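Local coordinates for protein dTDP-4-amino-4,6-dideoxyglucose formyltransferase (Shewanella sp. FDAARGOS_354, PDB 6V2T) that probably transfers a formyl group from a folate cofactor to the amino group of dTDP-4-amino-4,6-dideoxyglucose, a sugar nucleotide linked to O-antigen synthesis, at residues 131-142 with 169-178. Numbering follows the deposited sequence.
With NA (sodium ion), chain J; 0FX (dTDP-4-amino-4,6-dideoxyglucose), chain G; EDO (1,2-ethanediol), chain I.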
loop_
_atom_site.group_PDB
_atom_site.type_symbol
_atom_site.label_atom_id
_atom_site.label_comp_id
_atom_site.label_asym_id
_atom_site.label_seq_id
_atom_site.Cartn_x
_atom_site.Cartn_y
_atom_site.Cartn_z
ATOM N N GLN B 131 15.923 -4.124 9.848
ATOM C CA GLN B 131 15.706 -3.755 8.436
ATOM C C GLN B 131 14.997 -2.397 8.335
ATOM O O GLN B 131 15.276 -1.721 7.392
ATOM C CB GLN B 131 14.996 -4.890 7.691
ATOM C CG GLN B 131 13.492 -4.886 7.896
ATOM C CD GLN B 131 13.056 -5.425 9.242
ATOM O OE1 GLN B 131 13.824 -6.024 9.977
ATOM N NE2 GLN B 131 11.782 -5.246 9.540
ATOM N N VAL B 132 14.191 -1.963 9.313
ATOM C CA VAL B 132 13.541 -0.630 9.274
ATOM C C VAL B 132 14.648 0.437 9.287
ATOM O O VAL B 132 14.651 1.303 8.410
ATOM C CB VAL B 132 12.564 -0.415 10.447
ATOM C CG1 VAL B 132 12.058 1.004 10.469
ATOM C CG2 VAL B 132 11.412 -1.407 10.399
ATOM N N PHE B 133 15.503 0.373 10.279
ATOM C CA PHE B 133 16.692 1.265 10.441
ATOM C C PHE B 133 17.629 1.102 9.236
ATOM O O PHE B 133 18.033 2.101 8.697
ATOM C CB PHE B 133 17.345 1.016 11.794
ATOM C CG PHE B 133 16.423 1.389 12.925
ATOM C CD1 PHE B 133 16.300 2.716 13.321
ATOM C CD2 PHE B 133 15.639 0.431 13.548
ATOM C CE1 PHE B 133 15.415 3.059 14.334
ATOM C CE2 PHE B 133 14.721 0.794 14.526
ATOM C CZ PHE B 133 14.649 2.095 14.940
ATOM N N SER B 134 17.900 -0.101 8.757
ATOM C CA SER B 134 18.839 -0.248 7.620
ATOM C C SER B 134 18.284 0.470 6.379
ATOM O O SER B 134 19.106 1.010 5.602
ATOM C CB SER B 134 19.189 -1.690 7.314
ATOM O OG SER B 134 20.100 -2.182 8.280
ATOM N N ILE B 135 16.967 0.409 6.125
ATOM C CA ILE B 135 16.408 0.953 4.856
ATOM C C ILE B 135 16.737 2.443 4.835
ATOM O O ILE B 135 17.029 2.976 3.765
ATOM C CB ILE B 135 14.893 0.677 4.721
ATOM C CG1 ILE B 135 14.659 -0.743 4.202
ATOM C CG2 ILE B 135 14.202 1.735 3.860
ATOM C CD1 ILE B 135 13.225 -1.311 4.422
ATOM N N ILE B 136 16.647 3.065 5.994
ATOM C CA ILE B 136 16.890 4.505 6.203
ATOM C C ILE B 136 18.389 4.802 6.278
ATOM O O ILE B 136 18.804 5.738 5.570
ATOM C CB ILE B 136 16.175 4.983 7.457
ATOM C CG1 ILE B 136 14.653 4.841 7.317
ATOM C CG2 ILE B 136 16.567 6.415 7.764
ATOM C CD1 ILE B 136 13.944 4.906 8.640
ATOM N N ASN B 137 19.163 4.092 7.117
ATOM C CA ASN B 137 20.560 4.543 7.415
ATOM C C ASN B 137 21.584 3.787 6.556
ATOM O O ASN B 137 22.755 4.020 6.755
ATOM C CB ASN B 137 20.887 4.493 8.902
ATOM C CG ASN B 137 20.899 3.106 9.515
ATOM O OD1 ASN B 137 21.160 2.076 8.864
ATOM N ND2 ASN B 137 20.662 3.095 10.813
ATOM N N LYS B 138 21.157 2.846 5.713
ATOM C CA LYS B 138 21.977 2.165 4.682
ATOM C C LYS B 138 23.047 1.272 5.304
ATOM O O LYS B 138 23.809 0.674 4.514
ATOM C CB LYS B 138 22.616 3.213 3.757
ATOM C CG LYS B 138 21.649 4.248 3.198
ATOM C CD LYS B 138 20.394 3.649 2.533
ATOM C CE LYS B 138 19.341 4.688 2.163
ATOM N NZ LYS B 138 18.195 4.043 1.482
ATOM N N LYS B 139 23.051 1.091 6.630
ATOM C CA LYS B 139 23.850 0.033 7.276
ATOM C C LYS B 139 23.405 -1.343 6.773
ATOM O O LYS B 139 22.253 -1.550 6.386
ATOM C CB LYS B 139 23.762 0.185 8.792
ATOM C CG LYS B 139 24.429 1.436 9.360
ATOM C CD LYS B 139 24.274 1.521 10.841
ATOM C CE LYS B 139 24.681 2.826 11.472
ATOM N NZ LYS B 139 26.101 3.120 11.198
ATOM N N PRO B 140 24.304 -2.345 6.759
ATOM C CA PRO B 140 23.934 -3.695 6.357
ATOM C C PRO B 140 22.855 -4.342 7.243
ATOM O O PRO B 140 22.740 -4.036 8.403
ATOM C CB PRO B 140 25.219 -4.527 6.520
ATOM C CG PRO B 140 26.344 -3.526 6.635
ATOM C CD PRO B 140 25.727 -2.237 7.130
ATOM N N VAL B 141 22.190 -5.340 6.690
ATOM C CA VAL B 141 21.212 -6.171 7.450
ATOM C C VAL B 141 21.394 -7.607 6.973
ATOM O O VAL B 141 22.055 -7.829 5.930
ATOM C CB VAL B 141 19.774 -5.660 7.240
ATOM C CG1 VAL B 141 19.204 -6.107 5.912
ATOM C CG2 VAL B 141 18.834 -6.042 8.385
ATOM N N GLY B 142 20.878 -8.540 7.764
ATOM C CA GLY B 142 20.936 -9.973 7.481
ATOM C C GLY B 142 20.535 -10.716 8.730
ATOM O O GLY B 142 19.737 -10.171 9.488
ATOM N N ASP B 169 12.373 -1.860 -1.855
ATOM C CA ASP B 169 12.020 -2.726 -0.704
ATOM C C ASP B 169 11.256 -1.900 0.329
ATOM O O ASP B 169 11.735 -0.775 0.695
ATOM C CB ASP B 169 13.266 -3.318 -0.042
ATOM C CG ASP B 169 13.812 -4.570 -0.697
ATOM O OD1 ASP B 169 13.056 -5.251 -1.414
ATOM O OD2 ASP B 169 14.980 -4.889 -0.415
ATOM N N THR B 170 10.190 -2.484 0.879
ATOM C CA THR B 170 9.618 -2.095 2.189
ATOM C C THR B 170 10.299 -2.900 3.286
ATOM O O THR B 170 11.048 -3.862 2.997
ATOM C CB THR B 170 8.106 -2.347 2.228
ATOM O OG1 THR B 170 7.920 -3.754 2.053
ATOM C CG2 THR B 170 7.392 -1.579 1.143
ATOM N N SER B 171 10.009 -2.548 4.522
ATOM C CA SER B 171 10.325 -3.383 5.690
ATOM C C SER B 171 9.894 -4.831 5.443
ATOM O O SER B 171 10.680 -5.730 5.772
ATOM C CB SER B 171 9.697 -2.838 6.922
ATOM O OG SER B 171 9.858 -3.748 7.975
ATOM N N LEU B 172 8.705 -5.063 4.893
ATOM C CA LEU B 172 8.190 -6.452 4.762
ATOM C C LEU B 172 9.083 -7.205 3.761
ATOM O O LEU B 172 9.455 -8.338 4.036
ATOM C CB LEU B 172 6.727 -6.408 4.311
ATOM C CG LEU B 172 6.091 -7.768 4.018
ATOM C CD1 LEU B 172 6.093 -8.639 5.250
ATOM C CD2 LEU B 172 4.680 -7.601 3.459
ATOM N N ASN B 173 9.387 -6.589 2.635
ATOM C CA ASN B 173 10.267 -7.183 1.605
ATOM C C ASN B 173 11.607 -7.590 2.251
ATOM O O ASN B 173 12.019 -8.741 2.078
ATOM C CB ASN B 173 10.505 -6.239 0.421
ATOM C CG ASN B 173 9.252 -5.815 -0.308
ATOM O OD1 ASN B 173 9.180 -4.669 -0.733
ATOM N ND2 ASN B 173 8.296 -6.718 -0.477
ATOM N N VAL B 174 12.294 -6.690 2.968
ATOM C CA VAL B 174 13.615 -7.036 3.556
ATOM C C VAL B 174 13.424 -8.131 4.618
ATOM O O VAL B 174 14.241 -9.042 4.674
ATOM C CB VAL B 174 14.353 -5.812 4.142
ATOM C CG1 VAL B 174 15.742 -6.226 4.590
ATOM C CG2 VAL B 174 14.438 -4.675 3.137
ATOM N N TYR B 175 12.408 -8.013 5.475
ATOM C CA TYR B 175 12.190 -8.961 6.582
ATOM C C TYR B 175 12.042 -10.380 6.017
ATOM O O TYR B 175 12.668 -11.309 6.568
ATOM C CB TYR B 175 10.946 -8.598 7.376
ATOM C CG TYR B 175 10.727 -9.476 8.568
ATOM C CD1 TYR B 175 11.544 -9.368 9.684
ATOM C CD2 TYR B 175 9.699 -10.403 8.593
ATOM C CE1 TYR B 175 11.326 -10.140 10.806
ATOM C CE2 TYR B 175 9.452 -11.161 9.719
ATOM C CZ TYR B 175 10.272 -11.035 10.826
ATOM O OH TYR B 175 10.036 -11.798 11.922
ATOM N N GLU B 176 11.271 -10.534 4.944
ATOM C CA GLU B 176 11.048 -11.879 4.372
ATOM C C GLU B 176 12.374 -12.439 3.844
ATOM O O GLU B 176 12.574 -13.630 3.969
ATOM C CB GLU B 176 9.958 -11.824 3.297
ATOM C CG GLU B 176 8.573 -11.670 3.885
ATOM C CD GLU B 176 7.406 -11.559 2.903
ATOM O OE1 GLU B 176 7.610 -11.278 1.701
ATOM O OE2 GLU B 176 6.291 -11.685 3.372
ATOM N N ARG B 177 13.218 -11.606 3.239
ATOM C CA ARG B 177 14.520 -12.033 2.685
ATOM C C ARG B 177 15.430 -12.433 3.861
ATOM O O ARG B 177 16.104 -13.457 3.778
ATOM C CB ARG B 177 15.048 -10.908 1.805
ATOM C CG ARG B 177 16.271 -11.255 0.976
ATOM C CD ARG B 177 16.742 -10.110 0.103
ATOM N NE ARG B 177 15.665 -9.574 -0.705
ATOM C CZ ARG B 177 15.235 -8.311 -0.745
ATOM N NH1 ARG B 177 15.787 -7.343 -0.037
ATOM N NH2 ARG B 177 14.196 -8.023 -1.497
ATOM N N VAL B 178 15.372 -11.704 4.969
ATOM C CA VAL B 178 16.125 -12.036 6.208
ATOM C C VAL B 178 15.629 -13.380 6.738
ATOM O O VAL B 178 16.499 -14.249 7.015
ATOM C CB VAL B 178 16.026 -10.917 7.259
ATOM C CG1 VAL B 178 16.560 -11.353 8.607
ATOM C CG2 VAL B 178 16.746 -9.678 6.771
HETATM NA NA NA J . 8.603 -3.401 -2.741
HETATM O O4P 0FX G . 10.976 -10.457 14.405
HETATM P P2 0FX G . 9.887 -10.923 15.375
HETATM O O3P 0FX G . 9.926 -12.397 15.626
HETATM O O1G 0FX G . 10.303 -10.196 16.703
HETATM C C1G 0FX G . 10.495 -10.986 17.874
HETATM C C2G 0FX G . 9.791 -10.224 18.979
HETATM O O2G 0FX G . 8.379 -10.049 18.762
HETATM C C3G 0FX G . 10.448 -8.856 19.051
HETATM O O3G 0FX G . 9.858 -8.177 20.170
HETATM C C4G 0FX G . 11.981 -8.967 19.163
HETATM N N4A 0FX G . 12.572 -7.641 18.956
HETATM C C5G 0FX G . 12.636 -9.904 18.156
HETATM C C6G 0FX G . 14.123 -10.127 18.498
HETATM O O5G 0FX G . 11.909 -11.136 18.144
HETATM O OPP 0FX G . 8.229 -10.769 15.046
HETATM P P 0FX G . 7.703 -9.300 15.193
HETATM O O1P 0FX G . 7.793 -8.643 16.490
HETATM O O2P 0FX G . 6.229 -9.348 14.888
HETATM O O5 0FX G . 8.208 -8.333 14.053
HETATM C C5 0FX G . 8.369 -8.787 12.735
HETATM C C4 0FX G . 8.377 -7.546 11.834
HETATM O O4 0FX G . 7.095 -6.917 11.785
HETATM C C3 0FX G . 9.294 -6.412 12.323
HETATM O O3 0FX G . 10.657 -6.637 11.990
HETATM C C2 0FX G . 8.690 -5.130 11.697
HETATM C C1 0FX G . 7.194 -5.543 11.618
HETATM N N11 0FX G . 6.444 -4.882 12.677
HETATM C C61 0FX G . 6.111 -5.509 13.827
HETATM C C51 0FX G . 5.371 -4.820 14.787
HETATM C C5A 0FX G . 4.997 -5.508 16.096
HETATM C C21 0FX G . 6.068 -3.618 12.444
HETATM O O21 0FX G . 6.428 -3.029 11.276
HETATM N N31 0FX G . 5.362 -2.908 13.356
HETATM C C41 0FX G . 5.003 -3.495 14.529
HETATM O O41 0FX G . 4.335 -2.745 15.456
HETATM C C1 EDO I . 18.451 0.690 -0.783
HETATM O O1 EDO I . 17.745 1.099 0.386
HETATM C C2 EDO I . 19.705 1.463 -0.860
HETATM O O2 EDO I . 19.444 2.859 -0.686
HETATM O O HOH W 1 8.898 -5.362 -3.807
HETATM O O HOH W 2 6.348 -2.999 -1.891
#
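Q131 and S171 meet through a nearly straight hydrogen bond: Q131 NE2 gives one proton to S171 OG at 2.9 Å, almost in the amide plane. Q131 NE2 also donates to O3 of the ligand's deoxyribose at 3.0 Å, so two bonds fix the rotation of the amide. S171 OG is also hydrogen-bonded to H241 ND1, so this second-shell serine links two residues of the pocket. Q131 OE1 lies at the edge of the Y175 ring, amide and ring planes 51° apart, while deoxyribose C4 sits over one ring face; Y175 OH donates to the phosphate oxygen O4P. This wall of the formyltransferase domain's nucleotide pocket forms where the helix segments 131-137 and 171-178 cross at 119°. Farther from the ligand, methyl groups do most of the packing. I135 CD1 pushes over the helix start, 3.4 Å from S171 N; the I135 and V174 side chains lie alongside each other, pointing opposite ways, with I135 CD1 3.8 Å from V174 CG2. V174 CG1, turned anti to the backbone N (chi1 -174°), touches both Q131 CB and V141 CG1, which approach it roughly at right angles. One turn on, V178 CG1 rests 3.5 Å from G142 O on strand 141-147.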